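Interferon-activable protein 202 (Mus musculus, PDB 4L5Q) binds double-stranded DNA without sequence specificity through this first HIN-200 domain and, as a whole protein, restrains the AIM2 inflammasome, probably by sequestering cytoplasmic DNA. Local coordinates at residues K16-M21 and V43-K48; K53-D58 and I80-E85; D170-F175 and S194-E199. All blocks are in the same frame, centred on the assembly; numbering follows the deposited sequence.

How the contacts relate
The three contacts follow one another along the chain and together sample both beta-sheets of this HIN-200 domain, which is built from tandem OB folds. Contacts 1 and 2 share the first sheet: contact 1 pairs strand 18-25 with strand 39-44, and the next strand, 49-54, carries K53 and V54 into contact 2 beside strand 80-83. Their centres lie about 16 Å apart. Contact 3 belongs to the second sheet, where strand 195-197 borders strand 171-180; its centre is about 20 Å from that of contact 2 and about 25 Å from that of contact 1. H40, which mediates interaction with TP53BP1, sits where the two OB folds meet, its side chain near both K53 and F175.

Contact 1 of 3, residues K16-M21 and V43-K48; sequences KPMTVM and VATESK. Unlike the reference sequence in segment 43-48: K48 (reference Gln).
M18 reaches T45 with its sulfur just beyond the end of the antiparallel pairing between strands 18-25 and 39-44, in the first OB fold of this HIN-200 domain. The M18 chain leaves with CG anti to the backbone N (chi1 -177°), and SD stops 4.1 Å from T45 CG2, the two side chains crossing at about a right angle; a long, flexible thioether suits this partly exposed margin. T19 O lies against the same methyl, while the T19 hydroxyl turns to T70 of strand 68-77. At V20 the packing tightens. Its CG2 meets V43 CG2 at 3.5 Å, closer than usual for two carbons, and its CG1 touches both V43 CG1 and T45 CG2. Branched, apolar valines suit this buried place, which I69 and I71 help to enclose. M21 forms the antiparallel hydrogen-bonded pair with A44: M21 N gives to A44 O at 2.8 Å, and A44 N returns a bond of 2.9 Å to M21 O. V43, A44 and T45 belong to the region required for homomultimerization. Beyond A44 the chain turns, and threonine suits position 45 because its two branches do different work: the methyl packs on strand 18-25, whereas OG1 accepts the backbone N-H groups of S47 and K48, making an ST turn and an ST motif, with K48 N to T45 OG1 at 3.1 Å.

Contact 2 of 3, residues K53-D58 and I80-E85; sequences KVFNMD and ILEINE
Parallel pairing between the ends of strands 49-54 and 80-83 brings K53 opposite E82 and V54 opposite I83. Three backbone hydrogen bonds hold it: K53 N to L81 O (2.8 Å), I83 N to K53 O (2.9 Å) and F55 N to I83 O (2.8 Å). K53 and E82 lie side by side, both chains extended beyond CG. Their charged ends, K53 NZ and E82 OE2, stay 4.5 Å apart, beyond a salt bridge, and one water spans them, accepting from the amine and donating to the carboxylate. Each end has further partners, H193 and S176 for the lysine and S8 for the glutamate, so two buried charges are well provided for. This is the one parallel strand pair in the sheet of the first OB fold, whose other pairs are antiparallel. On the face bearing V54 and I83, the branched apolar side chains that suit this buried place meet CB to CB at 4.1 Å. F55, with CG anti to its carbonyl carbon (chi1 -60°), presents its ring edge to I83 O, 3.6 Å from CD2; this flat, apolar ring suits a buried site shared with E82 CB and H193. Past the strands, asparagine suits position 56: OD1 takes D58 N in an Asx turn, and ND2 gives to a second water, which donates to N84 O at 2.6 Å.

Contact 3 of 3, residues D170-F175 and S194-E199; sequences DKLQLF and SFIKGE
F175 and F195 pair across the two antiparallel strands, and here the contact is packed closely. F175 N gives to F195 O at 2.8 Å, and F195 N returns to F175 O at 3.1 Å. The two side chains leave the same face of the sheet side by side, yet their rings meet obliquely, planes 50° apart, with F175 CD1 3.8 Å from F195 CD2. Because F175 CG stands anti to its carbonyl carbon (chi1 -70°), the edge of its ring comes against F195 O, which lies in the ring plane. Phenylalanine suits both positions: the ring of F175 also meets H40, and F195 stacks on F29. A serine in place of F175 would probably leave a gap beside F195 and deprive H40 of its ring partner. The opposite face, bearing L174 and I196, is apolar and buried: L174 CD2 reaches I196 CG1 at 4.0 Å and L172 CD1 reaches I196 CG2, with W157 and Y166 also packed on I196.

The backbone pairing stays tight at Q173 and K197, where Q173 N gives to K197 O at 2.7 Å, but the side chains there become polar and partly exposed. They run alongside each other and come nearest at Q173 OE1 and K197 CD, 4.0 Å apart. Long polar chains suit this place, where K197 NZ makes a long, weak ion pair with E27. The grip slackens only beyond it: past G198, the exposed and poorly ordered E199 is joined to K171 O through a water, its bond to E199 N being weak. Strand 195-197 thus adds a short final antiparallel strand to the barrel-like sheet of the second OB fold in this HIN-200 domain.

Contact 1 of 3, residues K16-M21 and V43-K48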
loop_
_atom_site.group_PDB
_atom_site.type_symbol
_atom_site.label_atom_id
_atom_site.label_comp_id
_atom_site.label_asym_id
_atom_site.label_seq_id
_atom_site.Cartn_x
_atom_site.Cartn_y
_atom_site.Cartn_z
ATOM N N LYS A 16 -10.860 -18.250 -7.249
ATOM C CA LYS A 16 -9.868 -18.871 -8.123
ATOM C C LYS A 16 -8.446 -18.564 -7.651
ATOM O O LYS A 16 -8.095 -17.403 -7.422
ATOM C CB LYS A 16 -10.049 -18.406 -9.573
ATOM C CG LYS A 16 -9.273 -19.248 -10.585
ATOM C CD LYS A 16 -9.132 -18.541 -11.930
ATOM C CE LYS A 16 -8.356 -19.404 -12.915
ATOM N NZ LYS A 16 -7.837 -18.621 -14.071
ATOM N N PRO A 17 -7.626 -19.612 -7.492
ATOM C CA PRO A 17 -6.222 -19.434 -7.097
ATOM C C PRO A 17 -5.440 -18.599 -8.109
ATOM O O PRO A 17 -5.639 -18.756 -9.317
ATOM C CB PRO A 17 -5.684 -20.871 -7.064
ATOM C CG PRO A 17 -6.915 -21.738 -6.812
ATOM C CD PRO A 17 -8.022 -21.033 -7.555
ATOM N N MET A 18 -4.581 -17.709 -7.614
ATOM C CA MET A 18 -3.682 -16.931 -8.464
ATOM C C MET A 18 -2.273 -17.019 -7.884
ATOM O O MET A 18 -2.063 -16.754 -6.699
ATOM C CB MET A 18 -4.142 -15.466 -8.569
ATOM C CG MET A 18 -3.289 -14.603 -9.506
ATOM S SD MET A 18 -3.845 -12.889 -9.629
ATOM C CE MET A 18 -4.987 -13.053 -10.996
ATOM N N THR A 19 -1.315 -17.432 -8.709
ATOM C CA THR A 19 0.076 -17.516 -8.275
ATOM C C THR A 19 0.785 -16.191 -8.537
ATOM O O THR A 19 0.651 -15.611 -9.614
ATOM C CB THR A 19 0.822 -18.674 -8.973
ATOM O OG1 THR A 19 0.192 -19.916 -8.629
ATOM C CG2 THR A 19 2.282 -18.721 -8.537
ATOM N N VAL A 20 1.518 -15.706 -7.538
ATOM C CA VAL A 20 2.228 -14.433 -7.630
ATOM C C VAL A 20 3.641 -14.583 -7.055
ATOM O O VAL A 20 3.894 -15.484 -6.248
ATOM C CB VAL A 20 1.484 -13.344 -6.838
ATOM C CG1 VAL A 20 0.095 -13.092 -7.422
ATOM C CG2 VAL A 20 1.370 -13.744 -5.374
ATOM N N MET A 21 4.559 -13.712 -7.472
ATOM C CA MET A 21 5.880 -13.640 -6.846
ATOM C C MET A 21 5.916 -12.404 -5.956
ATOM O O MET A 21 5.584 -11.306 -6.400
ATOM C CB MET A 21 7.006 -13.572 -7.894
ATOM C CG MET A 21 8.417 -13.825 -7.317
ATOM S SD MET A 21 9.806 -13.563 -8.464
ATOM C CE MET A 21 9.837 -11.769 -8.525
ATOM N N VAL A 43 3.276 -7.382 -5.174
ATOM C CA VAL A 43 3.356 -8.741 -5.661
ATOM C C VAL A 43 3.170 -8.696 -7.177
ATOM O O VAL A 43 2.618 -7.725 -7.693
ATOM C CB VAL A 43 2.276 -9.576 -4.955
ATOM C CG1 VAL A 43 1.114 -9.882 -5.891
ATOM C CG2 VAL A 43 2.884 -10.819 -4.340
ATOM N N ALA A 44 3.643 -9.708 -7.904
ATOM C CA ALA A 44 3.537 -9.663 -9.368
ATOM C C ALA A 44 3.201 -10.996 -10.031
ATOM O O ALA A 44 3.624 -12.057 -9.572
ATOM C CB ALA A 44 4.809 -9.085 -9.979
ATOM N N THR A 45 2.435 -10.925 -11.115
ATOM C CA THR A 45 2.227 -12.070 -11.996
ATOM C C THR A 45 3.081 -11.857 -13.240
ATOM O O THR A 45 3.981 -11.014 -13.238
ATOM C CB THR A 45 0.753 -12.206 -12.413
ATOM O OG1 THR A 45 0.351 -11.043 -13.148
ATOM C CG2 THR A 45 -0.142 -12.360 -11.189
ATOM N N GLU A 46 2.804 -12.607 -14.303
ATOM C CA GLU A 46 3.510 -12.413 -15.564
ATOM C C GLU A 46 3.074 -11.119 -16.240
ATOM O O GLU A 46 3.835 -10.520 -17.003
ATOM C CB GLU A 46 3.239 -13.575 -16.521
ATOM C CG GLU A 46 3.773 -14.918 -16.071
ATOM C CD GLU A 46 3.381 -16.035 -17.017
ATOM O OE1 GLU A 46 4.082 -16.229 -18.034
ATOM O OE2 GLU A 46 2.369 -16.716 -16.739
ATOM N N SER A 47 1.844 -10.695 -15.968
ATOM C CA SER A 47 1.248 -9.589 -16.716
ATOM C C SER A 47 1.026 -8.317 -15.900
ATOM O O SER A 47 0.826 -7.244 -16.471
ATOM C CB SER A 47 -0.074 -10.036 -17.346
ATOM O OG SER A 47 -0.982 -10.483 -16.356
ATOM N N LYS A 48 1.064 -8.421 -14.574
ATOM C CA LYS A 48 0.735 -7.269 -13.738
ATOM C C LYS A 48 1.345 -7.346 -12.341
ATOM O O LYS A 48 1.712 -8.428 -11.867
ATOM C CB LYS A 48 -0.787 -7.135 -13.625
ATOM C CG LYS A 48 -1.279 -5.739 -13.245
ATOM C CD LYS A 48 -2.556 -5.789 -12.405
ATOM C CE LYS A 48 -3.814 -5.931 -13.255
ATOM N NZ LYS A 48 -3.921 -7.253 -13.940
#

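Contact 2 of 3, residues K53-D58 and I80-E85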
loop_
_atom_site.group_PDB
_atom_site.type_symbol
_atom_site.label_atom_id
_atom_site.label_comp_id
_atom_site.label_asym_id
_atom_site.label_seq_id
_atom_site.Cartn_x
_atom_site.Cartn_y
_atom_site.Cartn_z
ATOM N N LYS A 53 -2.706 -5.694 0.737
ATOM C CA LYS A 53 -2.891 -5.430 2.164
ATOM C C LYS A 53 -3.228 -6.752 2.839
ATOM O O LYS A 53 -4.247 -7.370 2.523
ATOM C CB LYS A 53 -4.033 -4.434 2.402
ATOM C CG LYS A 53 -3.765 -3.015 1.901
ATOM C CD LYS A 53 -4.988 -2.131 2.125
ATOM C CE LYS A 53 -4.738 -0.698 1.660
ATOM N NZ LYS A 53 -5.957 0.159 1.797
ATOM N N VAL A 54 -2.379 -7.202 3.756
ATOM C CA VAL A 54 -2.660 -8.456 4.449
ATOM C C VAL A 54 -2.896 -8.245 5.937
ATOM O O VAL A 54 -2.094 -7.617 6.639
ATOM C CB VAL A 54 -1.614 -9.563 4.137
ATOM C CG1 VAL A 54 -0.448 -8.994 3.371
ATOM C CG2 VAL A 54 -1.179 -10.305 5.399
ATOM N N PHE A 55 -4.033 -8.753 6.395
ATOM C CA PHE A 55 -4.513 -8.481 7.736
ATOM C C PHE A 55 -4.292 -9.658 8.683
ATOM O O PHE A 55 -4.507 -9.531 9.886
ATOM C CB PHE A 55 -5.989 -8.076 7.680
ATOM C CG PHE A 55 -6.236 -6.843 6.852
ATOM C CD1 PHE A 55 -5.997 -5.579 7.380
ATOM C CD2 PHE A 55 -6.685 -6.946 5.539
ATOM C CE1 PHE A 55 -6.209 -4.433 6.614
ATOM C CE2 PHE A 55 -6.902 -5.808 4.764
ATOM C CZ PHE A 55 -6.663 -4.550 5.305
ATOM N N ASN A 56 -3.846 -10.786 8.131
ATOM C CA ASN A 56 -3.525 -11.984 8.914
ATOM C C ASN A 56 -2.019 -12.129 9.121
ATOM O O ASN A 56 -1.276 -12.389 8.171
ATOM C CB ASN A 56 -4.085 -13.233 8.220
ATOM C CG ASN A 56 -3.805 -14.522 8.988
ATOM O OD1 ASN A 56 -3.288 -14.501 10.109
ATOM N ND2 ASN A 56 -4.158 -15.655 8.385
ATOM N N MET A 57 -1.572 -11.985 10.364
ATOM C CA MET A 57 -0.141 -11.996 10.654
ATOM C C MET A 57 0.484 -13.388 10.646
ATOM O O MET A 57 1.702 -13.529 10.763
ATOM C CB MET A 57 0.150 -11.256 11.963
ATOM C CG MET A 57 -0.112 -9.763 11.880
ATOM S SD MET A 57 0.819 -8.968 10.551
ATOM C CE MET A 57 -0.410 -8.904 9.240
ATOM N N ASP A 58 -0.348 -14.413 10.481
ATOM C CA ASP A 58 0.149 -15.773 10.303
ATOM C C ASP A 58 0.823 -15.921 8.934
ATOM O O ASP A 58 1.441 -16.946 8.645
ATOM C CB ASP A 58 -0.999 -16.785 10.418
ATOM C CG ASP A 58 -1.663 -16.775 11.786
ATOM O OD1 ASP A 58 -1.105 -16.164 12.721
ATOM O OD2 ASP A 58 -2.744 -17.396 11.925
ATOM N N ILE A 80 -6.705 -3.221 -5.509
ATOM C CA ILE A 80 -5.867 -3.559 -4.368
ATOM C C ILE A 80 -6.301 -4.877 -3.735
ATOM O O ILE A 80 -7.460 -5.053 -3.353
ATOM C CB ILE A 80 -5.844 -2.427 -3.329
ATOM C CG1 ILE A 80 -5.311 -1.146 -3.987
ATOM C CG2 ILE A 80 -5.010 -2.831 -2.110
ATOM C CD1 ILE A 80 -4.577 -0.216 -3.052
ATOM N N LEU A 81 -5.353 -5.805 -3.643
ATOM C CA LEU A 81 -5.613 -7.132 -3.094
ATOM C C LEU A 81 -5.643 -7.085 -1.572
ATOM O O LEU A 81 -4.715 -6.577 -0.939
ATOM C CB LEU A 81 -4.547 -8.123 -3.578
ATOM C CG LEU A 81 -4.771 -8.854 -4.905
ATOM C CD1 LEU A 81 -5.447 -7.976 -5.934
ATOM C CD2 LEU A 81 -3.463 -9.389 -5.447
ATOM N N GLU A 82 -6.719 -7.601 -0.987
ATOM C CA GLU A 82 -6.855 -7.622 0.465
ATOM C C GLU A 82 -7.003 -9.059 0.949
ATOM O O GLU A 82 -7.805 -9.829 0.416
ATOM C CB GLU A 82 -8.036 -6.755 0.917
ATOM C CG GLU A 82 -7.815 -5.258 0.693
ATOM C CD GLU A 82 -8.988 -4.415 1.152
ATOM O OE1 GLU A 82 -10.016 -4.997 1.559
ATOM O OE2 GLU A 82 -8.881 -3.169 1.105
ATOM N N ILE A 83 -6.213 -9.412 1.957
ATOM C CA ILE A 83 -6.118 -10.794 2.401
ATOM C C ILE A 83 -6.368 -10.902 3.899
ATOM O O ILE A 83 -5.653 -10.291 4.700
ATOM C CB ILE A 83 -4.725 -11.366 2.089
ATOM C CG1 ILE A 83 -4.428 -11.266 0.593
ATOM C CG2 ILE A 83 -4.614 -12.808 2.558
ATOM C CD1 ILE A 83 -3.045 -11.758 0.213
ATOM N N ASN A 84 -7.388 -11.669 4.277
ATOM C CA ASN A 84 -7.628 -11.967 5.689
ATOM C C ASN A 84 -7.619 -13.469 5.979
ATOM O O ASN A 84 -7.046 -14.251 5.219
ATOM C CB ASN A 84 -8.930 -11.321 6.187
ATOM C CG ASN A 84 -10.173 -11.851 5.471
ATOM O OD1 ASN A 84 -10.095 -12.765 4.650
ATOM N ND2 ASN A 84 -11.327 -11.279 5.793
ATOM N N GLU A 85 -8.274 -13.864 7.068
ATOM C CA GLU A 85 -8.304 -15.262 7.511
ATOM C C GLU A 85 -9.029 -16.193 6.545
ATOM O O GLU A 85 -8.813 -17.406 6.558
ATOM C CB GLU A 85 -8.954 -15.369 8.896
ATOM C CG GLU A 85 -8.120 -14.814 10.042
ATOM C CD GLU A 85 -7.978 -13.301 9.993
ATOM O OE1 GLU A 85 -8.821 -12.635 9.345
ATOM O OE2 GLU A 85 -7.017 -12.777 10.599
HETATM O O HOH W 1 -7.526 -1.151 -0.011
HETATM O O HOH W 2 -5.236 -16.146 5.564
#

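Contact 3 of 3, residues D170-F175 and S194-E199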
loop_
_atom_site.group_PDB
_atom_site.type_symbol
_atom_site.label_atom_id
_atom_site.label_comp_id
_atom_site.label_asym_id
_atom_site.label_seq_id
_atom_site.Cartn_x
_atom_site.Cartn_y
_atom_site.Cartn_z
ATOM N N ASP A 170 14.304 14.835 4.052
ATOM C CA ASP A 170 14.191 13.380 4.098
ATOM C C ASP A 170 13.264 12.886 2.999
ATOM O O ASP A 170 12.410 13.631 2.514
ATOM C CB ASP A 170 13.644 12.914 5.450
ATOM C CG ASP A 170 14.595 13.192 6.597
ATOM O OD1 ASP A 170 15.818 13.268 6.355
ATOM O OD2 ASP A 170 14.111 13.322 7.746
ATOM N N LYS A 171 13.429 11.629 2.607
ATOM C CA LYS A 171 12.512 11.009 1.658
ATOM C C LYS A 171 11.580 10.047 2.389
ATOM O O LYS A 171 12.023 9.216 3.189
ATOM C CB LYS A 171 13.274 10.293 0.540
ATOM C CG LYS A 171 14.164 11.224 -0.267
ATOM C CD LYS A 171 14.128 10.903 -1.758
ATOM C CE LYS A 171 14.688 9.520 -2.054
ATOM N NZ LYS A 171 14.811 9.266 -3.518
ATOM N N LEU A 172 10.284 10.191 2.131
ATOM C CA LEU A 172 9.273 9.364 2.778
ATOM C C LEU A 172 8.800 8.283 1.833
ATOM O O LEU A 172 8.613 8.530 0.639
ATOM C CB LEU A 172 8.060 10.212 3.160
ATOM C CG LEU A 172 8.299 11.351 4.140
ATOM C CD1 LEU A 172 6.993 11.879 4.715
ATOM C CD2 LEU A 172 9.213 10.859 5.228
ATOM N N GLN A 173 8.597 7.083 2.358
ATOM C CA GLN A 173 7.865 6.083 1.602
ATOM C C GLN A 173 6.437 6.023 2.132
ATOM O O GLN A 173 6.209 5.638 3.279
ATOM C CB GLN A 173 8.545 4.716 1.681
ATOM C CG GLN A 173 7.994 3.733 0.657
ATOM C CD GLN A 173 8.826 2.477 0.540
ATOM O OE1 GLN A 173 9.755 2.256 1.320
ATOM N NE2 GLN A 173 8.498 1.644 -0.441
ATOM N N LEU A 174 5.484 6.431 1.296
ATOM C CA LEU A 174 4.076 6.464 1.682
ATOM C C LEU A 174 3.356 5.207 1.199
ATOM O O LEU A 174 3.624 4.704 0.101
ATOM C CB LEU A 174 3.390 7.714 1.115
ATOM C CG LEU A 174 4.049 9.072 1.380
ATOM C CD1 LEU A 174 3.257 10.201 0.733
ATOM C CD2 LEU A 174 4.210 9.322 2.868
ATOM N N PHE A 175 2.453 4.692 2.027
ATOM C CA PHE A 175 1.653 3.532 1.656
ATOM C C PHE A 175 0.182 3.846 1.881
ATOM O O PHE A 175 -0.193 4.327 2.950
ATOM C CB PHE A 175 2.034 2.315 2.506
ATOM C CG PHE A 175 3.403 1.754 2.208
ATOM C CD1 PHE A 175 4.536 2.307 2.787
ATOM C CD2 PHE A 175 3.551 0.654 1.368
ATOM C CE1 PHE A 175 5.799 1.784 2.526
ATOM C CE2 PHE A 175 4.808 0.124 1.098
ATOM C CZ PHE A 175 5.936 0.692 1.680
ATOM N N SER A 194 -3.025 3.744 6.135
ATOM C CA SER A 194 -1.897 4.568 5.730
ATOM C C SER A 194 -0.668 4.254 6.576
ATOM O O SER A 194 -0.783 3.995 7.774
ATOM C CB SER A 194 -2.264 6.047 5.809
ATOM O OG SER A 194 -3.322 6.338 4.915
ATOM N N PHE A 195 0.501 4.257 5.938
ATOM C CA PHE A 195 1.745 3.905 6.611
ATOM C C PHE A 195 2.892 4.714 6.026
ATOM O O PHE A 195 2.994 4.869 4.805
ATOM C CB PHE A 195 2.019 2.407 6.459
ATOM C CG PHE A 195 3.262 1.933 7.163
ATOM C CD1 PHE A 195 3.353 1.976 8.554
ATOM C CD2 PHE A 195 4.329 1.411 6.438
ATOM C CE1 PHE A 195 4.495 1.527 9.210
ATOM C CE2 PHE A 195 5.475 0.957 7.081
ATOM C CZ PHE A 195 5.561 1.017 8.471
ATOM N N ILE A 196 3.746 5.235 6.900
ATOM C CA ILE A 196 4.933 5.967 6.472
ATOM C C ILE A 196 6.196 5.273 6.986
ATOM O O ILE A 196 6.205 4.700 8.076
ATOM C CB ILE A 196 4.911 7.430 6.959
ATOM C CG1 ILE A 196 3.576 8.089 6.622
ATOM C CG2 ILE A 196 6.047 8.226 6.344
ATOM C CD1 ILE A 196 3.524 9.572 6.984
ATOM N N LYS A 197 7.252 5.321 6.180
ATOM C CA LYS A 197 8.521 4.689 6.509
ATOM C C LYS A 197 9.640 5.456 5.808
ATOM O O LYS A 197 9.435 6.006 4.728
ATOM C CB LYS A 197 8.509 3.228 6.046
ATOM C CG LYS A 197 9.830 2.491 6.213
ATOM C CD LYS A 197 9.970 1.364 5.195
ATOM C CE LYS A 197 8.906 0.297 5.376
ATOM N NZ LYS A 197 9.057 -0.811 4.386
ATOM N N GLY A 198 10.821 5.502 6.416
ATOM C CA GLY A 198 11.974 6.110 5.773
ATOM C C GLY A 198 12.492 5.272 4.618
ATOM O O GLY A 198 11.754 4.455 4.063
ATOM N N GLU A 199 13.758 5.478 4.260
ATOM C CA GLU A 199 14.396 4.766 3.150
ATOM C C GLU A 199 13.654 4.987 1.836
ATOM O O GLU A 199 13.386 4.042 1.091
ATOM C CB GLU A 199 14.508 3.266 3.447
ATOM C CG GLU A 199 15.153 2.939 4.784
ATOM C CD GLU A 199 15.081 1.461 5.118
ATOM O OE1 GLU A 199 15.578 0.639 4.318
ATOM O OE2 GLU A 199 14.518 1.123 6.180
ATOM O OXT GLU A 199 13.299 6.117 1.498
HETATM O O HOH W 3 14.415 8.678 5.086
#